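PDB 2RK0: Glyoxalase/Bleomycin resistance protein/dioxygenase domain, which is of unknown exact function but belongs to the glyoxalase/bleomycin resistance/dioxygenase superfamily, whose members include metal-dependent enzymes and drug-binding resistance proteins. Local coordinates for residues R14-D17 with I18-W22; L86-L89 with E90-L93; R21-T24 with E25-W29. One frame throughout, in Å; residues are numbered along the deposited sequence.

Contact 1 of 3, residues R14-D17 with I18-W22; sequences RDLD and ISCRW
D15 lays its carboxylate against the side chain of I18, the two crossing at about a right angle, with OD1 of D15 3.5 Å from CG1 of I18. The same OD1 accepts from the backbone N of I18 at 3.0 Å, in a nearly straight bond (167° at the hydrogen) that arrives from above the carboxylate plane, 43° out of it. CG of D15 is trans to its own backbone N (chi1 -172°), and this brings the acid to the N-H of I18 in the first turn. Main chain joins in, since S19 N donates to D15 O at 3.1 Å. A water adds a third link: it takes the N-H of D15 at 2.8 Å and lies 3.0 Å from OG of S19. Further along, R21 bends at its third torsion so that its guanidinium covers D17 O, which sits 3.6 Å above the plane; the D17 carboxylate itself goes to R34 in a salt bridge. On the buried side, CD1 of L16 meets SG of C20 at 3.8 Å, both resting on L55 and A43. This is a classic aspartate N-cap, whose charge would suit the positive helix end, opening the helix of a βαβββ module.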
loop_
_atom_site.group_PDB
_atom_site.type_symbol
_atom_site.label_atom_id
_atom_site.label_comp_id
_atom_site.label_asym_id
_atom_site.label_seq_id
_atom_site.Cartn_x
_atom_site.Cartn_y
_atom_site.Cartn_z
ATOM N N ARG A 14 -11.575 -10.987 1.814
ATOM C CA ARG A 14 -12.530 -12.069 1.596
ATOM C C ARG A 14 -13.923 -11.747 2.137
ATOM O O ARG A 14 -14.929 -12.007 1.481
ATOM C CB ARG A 14 -12.012 -13.360 2.240
ATOM C CG ARG A 14 -12.900 -14.574 2.005
ATOM C CD ARG A 14 -12.160 -15.858 2.363
ATOM N NE ARG A 14 -12.848 -17.050 1.873
ATOM C CZ ARG A 14 -13.920 -17.589 2.444
ATOM N NH1 ARG A 14 -14.439 -17.046 3.542
ATOM N NH2 ARG A 14 -14.470 -18.677 1.917
ATOM N N ASP A 15 -13.968 -11.178 3.335
ATOM C CA ASP A 15 -15.231 -10.823 3.960
ATOM C C ASP A 15 -15.216 -9.367 4.426
ATOM O O ASP A 15 -14.559 -9.021 5.411
ATOM C CB ASP A 15 -15.499 -11.749 5.145
ATOM C CG ASP A 15 -16.883 -11.555 5.728
ATOM O OD1 ASP A 15 -17.230 -10.408 6.069
ATOM O OD2 ASP A 15 -17.624 -12.549 5.846
ATOM N N LEU A 16 -15.955 -8.521 3.715
ATOM C CA LEU A 16 -16.021 -7.099 4.022
ATOM C C LEU A 16 -16.347 -6.767 5.479
ATOM O O LEU A 16 -15.623 -6.002 6.126
ATOM C CB LEU A 16 -17.036 -6.411 3.107
ATOM C CG LEU A 16 -17.148 -4.894 3.301
ATOM C CD1 LEU A 16 -15.787 -4.247 3.104
ATOM C CD2 LEU A 16 -18.163 -4.325 2.319
ATOM N N ASP A 17 -17.432 -7.331 5.996
ATOM C CA ASP A 17 -17.831 -7.057 7.375
ATOM C C ASP A 17 -16.767 -7.445 8.386
ATOM O O ASP A 17 -16.510 -6.715 9.336
ATOM C CB ASP A 17 -19.136 -7.778 7.711
ATOM C CG ASP A 17 -20.284 -7.321 6.846
ATOM O OD1 ASP A 17 -20.417 -6.096 6.644
ATOM O OD2 ASP A 17 -21.052 -8.184 6.375
ATOM N N ILE A 18 -16.154 -8.604 8.185
ATOM C CA ILE A 18 -15.124 -9.060 9.108
ATOM C C ILE A 18 -13.957 -8.080 9.115
ATOM O O ILE A 18 -13.432 -7.738 10.173
ATOM C CB ILE A 18 -14.634 -10.481 8.742
ATOM C CG1 ILE A 18 -15.755 -11.490 9.026
ATOM C CG2 ILE A 18 -13.384 -10.839 9.546
ATOM C CD1 ILE A 18 -15.356 -12.937 8.844
ATOM N N SER A 19 -13.567 -7.615 7.933
ATOM C CA SER A 19 -12.456 -6.669 7.815
ATOM C C SER A 19 -12.769 -5.297 8.415
ATOM O O SER A 19 -11.916 -4.680 9.055
ATOM C CB SER A 19 -12.063 -6.520 6.347
ATOM O OG SER A 19 -11.502 -7.724 5.861
ATOM N N CYS A 20 -13.992 -4.820 8.206
ATOM C CA CYS A 20 -14.387 -3.526 8.743
ATOM C C CYS A 20 -14.226 -3.543 10.249
ATOM O O CYS A 20 -13.674 -2.616 10.830
ATOM C CB CYS A 20 -15.837 -3.212 8.383
ATOM S SG CYS A 20 -16.079 -2.806 6.646
ATOM N N ARG A 21 -14.718 -4.600 10.884
ATOM C CA ARG A 21 -14.601 -4.718 12.327
ATOM C C ARG A 21 -13.134 -4.838 12.755
ATOM O O ARG A 21 -12.720 -4.251 13.755
ATOM C CB ARG A 21 -15.386 -5.931 12.826
ATOM C CG ARG A 21 -16.895 -5.728 12.853
ATOM C CD ARG A 21 -17.573 -6.882 13.582
ATOM N NE ARG A 21 -17.707 -8.072 12.747
ATOM C CZ ARG A 21 -18.667 -8.240 11.842
ATOM N NH1 ARG A 21 -19.582 -7.295 11.658
ATOM N NH2 ARG A 21 -18.712 -9.352 11.119
ATOM N N TRP A 22 -12.346 -5.586 11.989
ATOM C CA TRP A 22 -10.942 -5.761 12.327
ATOM C C TRP A 22 -10.195 -4.429 12.276
ATOM O O TRP A 22 -9.498 -4.058 13.215
ATOM C CB TRP A 22 -10.266 -6.738 11.363
ATOM C CG TRP A 22 -8.909 -7.177 11.845
ATOM C CD1 TRP A 22 -8.633 -8.266 12.620
ATOM C CD2 TRP A 22 -7.657 -6.504 11.640
ATOM N NE1 TRP A 22 -7.292 -8.314 12.911
ATOM C CE2 TRP A 22 -6.668 -7.248 12.323
ATOM C CE3 TRP A 22 -7.273 -5.346 10.944
ATOM C CZ2 TRP A 22 -5.319 -6.874 12.333
ATOM C CZ3 TRP A 22 -5.930 -4.977 10.955
ATOM C CH2 TRP A 22 -4.972 -5.741 11.647
HETATM O O HOH W 1 -12.081 -10.622 5.354
#

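Contact 2 of 3, residues L86-L89 with E90-L93; sequences LDVL and EERL
E90 opens the segment, its CB and CG passing beside the carbonyl of L86, whose O takes the N-H of E90 at 3.0 Å. The carboxylate leaves the helix for the hydroxyl of T103. E91 runs back along the helix over the D87 carbonyl: its N donates to D87 O at 3.1 Å, yet its OE2 is modelled 2.9 Å from that same D87 O. Both are acceptors, so the placing of this acid group is doubtful. R92 follows, one turn on from V88. The two side chains run side by side, and CG1 of V88 lies over one face of the guanidinium, toward its rim, 3.6 Å from NE of R92. A fully extended chain (chi2 177°, chi3 178°) carries the charge across to D28 and the carbonyl of I26, so that helix 83-96, the helix of the second βαβββ module, is tied to the end of helix 16-27, that of the first. L93 closes the segment, giving its N-H to L89 O at 2.8 Å, with its side chain beside that carbonyl. L89 and L93 share the inner side of the helix: L89 packs on I26, L27 and L112, while L93 reaches W22, I26 and F114.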
loop_
_atom_site.group_PDB
_atom_site.type_symbol
_atom_site.label_atom_id
_atom_site.label_comp_id
_atom_site.label_asym_id
_atom_site.label_seq_id
_atom_site.Cartn_x
_atom_site.Cartn_y
_atom_site.Cartn_z
ATOM N N LEU A 86 2.835 1.778 19.610
ATOM C CA LEU A 86 3.180 0.376 19.376
ATOM C C LEU A 86 2.687 -0.495 20.521
ATOM O O LEU A 86 2.196 -1.603 20.303
ATOM C CB LEU A 86 4.703 0.223 19.222
ATOM C CG LEU A 86 5.290 0.912 17.979
ATOM C CD1 LEU A 86 6.771 0.594 17.846
ATOM C CD2 LEU A 86 4.538 0.448 16.733
ATOM N N ASP A 87 2.824 0.010 21.744
ATOM C CA ASP A 87 2.393 -0.727 22.927
ATOM C C ASP A 87 0.899 -0.982 22.836
ATOM O O ASP A 87 0.434 -2.077 23.125
ATOM C CB ASP A 87 2.684 0.065 24.210
ATOM C CG ASP A 87 4.168 0.283 24.452
ATOM O OD1 ASP A 87 4.993 -0.410 23.816
ATOM O OD2 ASP A 87 4.505 1.149 25.292
ATOM N N VAL A 88 0.154 0.040 22.426
ATOM C CA VAL A 88 -1.291 -0.082 22.307
ATOM C C VAL A 88 -1.672 -1.080 21.213
ATOM O O VAL A 88 -2.579 -1.900 21.395
ATOM C CB VAL A 88 -1.943 1.290 22.019
ATOM C CG1 VAL A 88 -3.435 1.119 21.762
ATOM C CG2 VAL A 88 -1.716 2.238 23.206
ATOM N N LEU A 89 -0.981 -1.013 20.078
ATOM C CA LEU A 89 -1.252 -1.937 18.977
ATOM C C LEU A 89 -1.041 -3.382 19.433
ATOM O O LEU A 89 -1.865 -4.252 19.164
ATOM C CB LEU A 89 -0.328 -1.652 17.789
ATOM C CG LEU A 89 -0.796 -0.660 16.730
ATOM C CD1 LEU A 89 0.338 -0.365 15.755
ATOM C CD2 LEU A 89 -1.999 -1.238 15.999
ATOM N N GLU A 90 0.073 -3.642 20.106
ATOM C CA GLU A 90 0.343 -5.001 20.572
ATOM C C GLU A 90 -0.766 -5.486 21.501
ATOM O O GLU A 90 -1.184 -6.637 21.432
ATOM C CB GLU A 90 1.682 -5.068 21.309
ATOM C CG GLU A 90 2.897 -5.099 20.416
ATOM C CD GLU A 90 4.156 -5.425 21.194
ATOM O OE1 GLU A 90 4.192 -6.482 21.857
ATOM O OE2 GLU A 90 5.113 -4.630 21.147
ATOM N N GLU A 91 -1.233 -4.596 22.372
ATOM C CA GLU A 91 -2.294 -4.932 23.314
ATOM C C GLU A 91 -3.569 -5.313 22.572
ATOM O O GLU A 91 -4.207 -6.319 22.884
ATOM C CB GLU A 91 -2.560 -3.743 24.240
ATOM C CG GLU A 91 -1.351 -3.323 25.069
ATOM C CD GLU A 91 -1.536 -1.962 25.747
ATOM O OE1 GLU A 91 -2.544 -1.783 26.461
ATOM O OE2 GLU A 91 -0.664 -1.080 25.563
ATOM N N ARG A 92 -3.940 -4.505 21.589
ATOM C CA ARG A 92 -5.140 -4.765 20.799
ATOM C C ARG A 92 -5.008 -6.044 19.976
ATOM O O ARG A 92 -5.940 -6.852 19.907
ATOM C CB ARG A 92 -5.415 -3.584 19.871
ATOM C CG ARG A 92 -5.865 -2.329 20.597
ATOM C CD ARG A 92 -6.044 -1.180 19.626
ATOM N NE ARG A 92 -6.521 0.028 20.284
ATOM C CZ ARG A 92 -6.681 1.193 19.668
ATOM N NH1 ARG A 92 -6.396 1.309 18.376
ATOM N NH2 ARG A 92 -7.140 2.242 20.339
ATOM N N LEU A 93 -3.850 -6.223 19.346
ATOM C CA LEU A 93 -3.614 -7.411 18.528
ATOM C C LEU A 93 -3.731 -8.669 19.382
ATOM O O LEU A 93 -4.391 -9.631 18.995
ATOM C CB LEU A 93 -2.222 -7.349 17.883
ATOM C CG LEU A 93 -2.028 -6.230 16.849
ATOM C CD1 LEU A 93 -0.559 -6.142 16.446
ATOM C CD2 LEU A 93 -2.909 -6.500 15.637
#

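Contact 3 of 3, residues R21-T24 with E25-W29; sequences RWYT and EILDW
I26 sits over the flat face of the W22 indole: its CG1 stands 3.6 Å from the centroid of the six-membered ring of W22, only 15° off the normal, a clear CH-pi contact. W22 holds its ring there with CG anti to the main-chain N (chi1 -168°), which turns the indole along the helix toward the next turn. While one face takes I26, the edge of the same indole is turned to the neighbouring phenol, CE3 of W22 lying 3.6 Å above the ring plane of Y23, off toward its rim. Y23 and L27 point the same way, side by side, and CD1 of L27 touches CD2 of Y23 at 3.7 Å. The phenol's OH reaches the carboxylate of D116. On another side Y23 packs at its root, CB to CB of W29 at 3.6 Å.

T24 comes at W29 differently, its OG1 lying in the indole plane at the edge, 3.4 Å from CE3 of W29; the hydroxyl is engaged by C20 O, and NE1 of W29 by I53 O, which would hold both groups in place. W29 gets here because D28, just past the helix, takes a left-handed conformation (phi 59°). Y23 O then accepts two donors from opposite faces of its plane, L27 N at 2.9 Å and W29 N, six residues on, at 3.2 Å, while D28 N makes a weak bond to T24 O. L27 also touches L3 of the second subunit. Together these make a helix C-terminus that passes through a left-handed residue into strand 30-36, within the first βαβββ module, as in the vicinal oxygen chelate fold of this superfamily.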
loop_
_atom_site.group_PDB
_atom_site.type_symbol
_atom_site.label_atom_id
_atom_site.label_comp_id
_atom_site.label_asym_id
_atom_site.label_seq_id
_atom_site.Cartn_x
_atom_site.Cartn_y
_atom_site.Cartn_z
ATOM N N ARG A 21 -14.718 -4.600 10.884
ATOM C CA ARG A 21 -14.601 -4.718 12.327
ATOM C C ARG A 21 -13.134 -4.838 12.755
ATOM O O ARG A 21 -12.720 -4.251 13.755
ATOM C CB ARG A 21 -15.386 -5.931 12.826
ATOM C CG ARG A 21 -16.895 -5.728 12.853
ATOM C CD ARG A 21 -17.573 -6.882 13.582
ATOM N NE ARG A 21 -17.707 -8.072 12.747
ATOM C CZ ARG A 21 -18.667 -8.240 11.842
ATOM N NH1 ARG A 21 -19.582 -7.295 11.658
ATOM N NH2 ARG A 21 -18.712 -9.352 11.119
ATOM N N TRP A 22 -12.346 -5.586 11.989
ATOM C CA TRP A 22 -10.942 -5.761 12.327
ATOM C C TRP A 22 -10.195 -4.429 12.276
ATOM O O TRP A 22 -9.498 -4.058 13.215
ATOM C CB TRP A 22 -10.266 -6.738 11.363
ATOM C CG TRP A 22 -8.909 -7.177 11.845
ATOM C CD1 TRP A 22 -8.633 -8.266 12.620
ATOM C CD2 TRP A 22 -7.657 -6.504 11.640
ATOM N NE1 TRP A 22 -7.292 -8.314 12.911
ATOM C CE2 TRP A 22 -6.668 -7.248 12.323
ATOM C CE3 TRP A 22 -7.273 -5.346 10.944
ATOM C CZ2 TRP A 22 -5.319 -6.874 12.333
ATOM C CZ3 TRP A 22 -5.930 -4.977 10.955
ATOM C CH2 TRP A 22 -4.972 -5.741 11.647
ATOM N N TYR A 23 -10.335 -3.711 11.171
ATOM C CA TYR A 23 -9.641 -2.445 11.050
ATOM C C TYR A 23 -10.126 -1.412 12.066
ATOM O O TYR A 23 -9.332 -0.639 12.603
ATOM C CB TYR A 23 -9.761 -1.910 9.620
ATOM C CG TYR A 23 -8.762 -2.557 8.688
ATOM C CD1 TYR A 23 -9.004 -3.808 8.120
ATOM C CD2 TYR A 23 -7.523 -1.962 8.465
ATOM C CE1 TYR A 23 -8.020 -4.456 7.354
ATOM C CE2 TYR A 23 -6.543 -2.594 7.712
ATOM C CZ TYR A 23 -6.788 -3.837 7.162
ATOM O OH TYR A 23 -5.785 -4.460 6.451
ATOM N N THR A 24 -11.425 -1.414 12.341
ATOM C CA THR A 24 -11.996 -0.470 13.297
ATOM C C THR A 24 -11.396 -0.708 14.671
ATOM O O THR A 24 -10.897 0.215 15.319
ATOM C CB THR A 24 -13.532 -0.628 13.385
ATOM O OG1 THR A 24 -14.107 -0.348 12.101
ATOM C CG2 THR A 24 -14.126 0.336 14.426
ATOM N N GLU A 25 -11.433 -1.964 15.095
ATOM C CA GLU A 25 -10.925 -2.378 16.395
ATOM C C GLU A 25 -9.414 -2.236 16.590
ATOM O O GLU A 25 -8.956 -1.788 17.646
ATOM C CB GLU A 25 -11.331 -3.831 16.644
ATOM C CG GLU A 25 -10.981 -4.357 18.020
ATOM C CD GLU A 25 -11.560 -5.743 18.263
ATOM O OE1 GLU A 25 -12.782 -5.908 18.058
ATOM O OE2 GLU A 25 -10.797 -6.654 18.657
ATOM N N ILE A 26 -8.644 -2.620 15.575
ATOM C CA ILE A 26 -7.186 -2.563 15.656
ATOM C C ILE A 26 -6.546 -1.213 15.343
ATOM O O ILE A 26 -5.701 -0.743 16.092
ATOM C CB ILE A 26 -6.538 -3.602 14.711
ATOM C CG1 ILE A 26 -7.081 -5.004 15.016
ATOM C CG2 ILE A 26 -5.013 -3.537 14.833
ATOM C CD1 ILE A 26 -6.843 -5.468 16.448
ATOM N N LEU A 27 -6.940 -0.597 14.236
ATOM C CA LEU A 27 -6.330 0.667 13.834
ATOM C C LEU A 27 -7.220 1.892 13.969
ATOM O O LEU A 27 -6.868 2.966 13.485
ATOM C CB LEU A 27 -5.838 0.556 12.387
ATOM C CG LEU A 27 -4.913 -0.623 12.077
ATOM C CD1 LEU A 27 -4.691 -0.720 10.572
ATOM C CD2 LEU A 27 -3.592 -0.455 12.810
ATOM N N ASP A 28 -8.361 1.743 14.632
ATOM C CA ASP A 28 -9.281 2.864 14.795
ATOM C C ASP A 28 -9.714 3.393 13.446
ATOM O O ASP A 28 -9.981 4.583 13.285
ATOM C CB ASP A 28 -8.641 4.000 15.594
ATOM C CG ASP A 28 -8.421 3.630 17.040
ATOM O OD1 ASP A 28 -9.367 3.088 17.645
ATOM O OD2 ASP A 28 -7.315 3.885 17.557
ATOM N N TRP A 29 -9.754 2.498 12.468
ATOM C CA TRP A 29 -10.209 2.844 11.128
ATOM C C TRP A 29 -11.655 3.268 11.332
ATOM O O TRP A 29 -12.378 2.625 12.081
ATOM C CB TRP A 29 -10.166 1.594 10.246
ATOM C CG TRP A 29 -10.730 1.740 8.857
ATOM C CD1 TRP A 29 -10.107 2.284 7.766
ATOM C CD2 TRP A 29 -11.983 1.225 8.386
ATOM N NE1 TRP A 29 -10.888 2.126 6.647
ATOM C CE2 TRP A 29 -12.042 1.479 6.997
ATOM C CE3 TRP A 29 -13.056 0.568 9.001
ATOM C CZ2 TRP A 29 -13.137 1.093 6.210
ATOM C CZ3 TRP A 29 -14.141 0.186 8.220
ATOM C CH2 TRP A 29 -14.172 0.451 6.835
#

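Overall arrangement
Contacts 1 and 3 are the start and the end of one helix, 16-27, with centres about 10 Å apart and R21 and W22 in common; contact 2, on helix 83-96, comes last along the chain. Each helix packs on its own four-stranded mixed sheet of order 1-4-3-2, so the chain is two similar βαβββ halves. Contact 2 lies about 12 Å from contact 3 and about 19 Å from contact 1, centre to centre. The halves meet in part through the two helices, by a salt bridge (NH1 of R92 to OD2 of D28, 2.9 Å) and leucine packing between contacts 2 and 3, so the helices join the two halves of one chain.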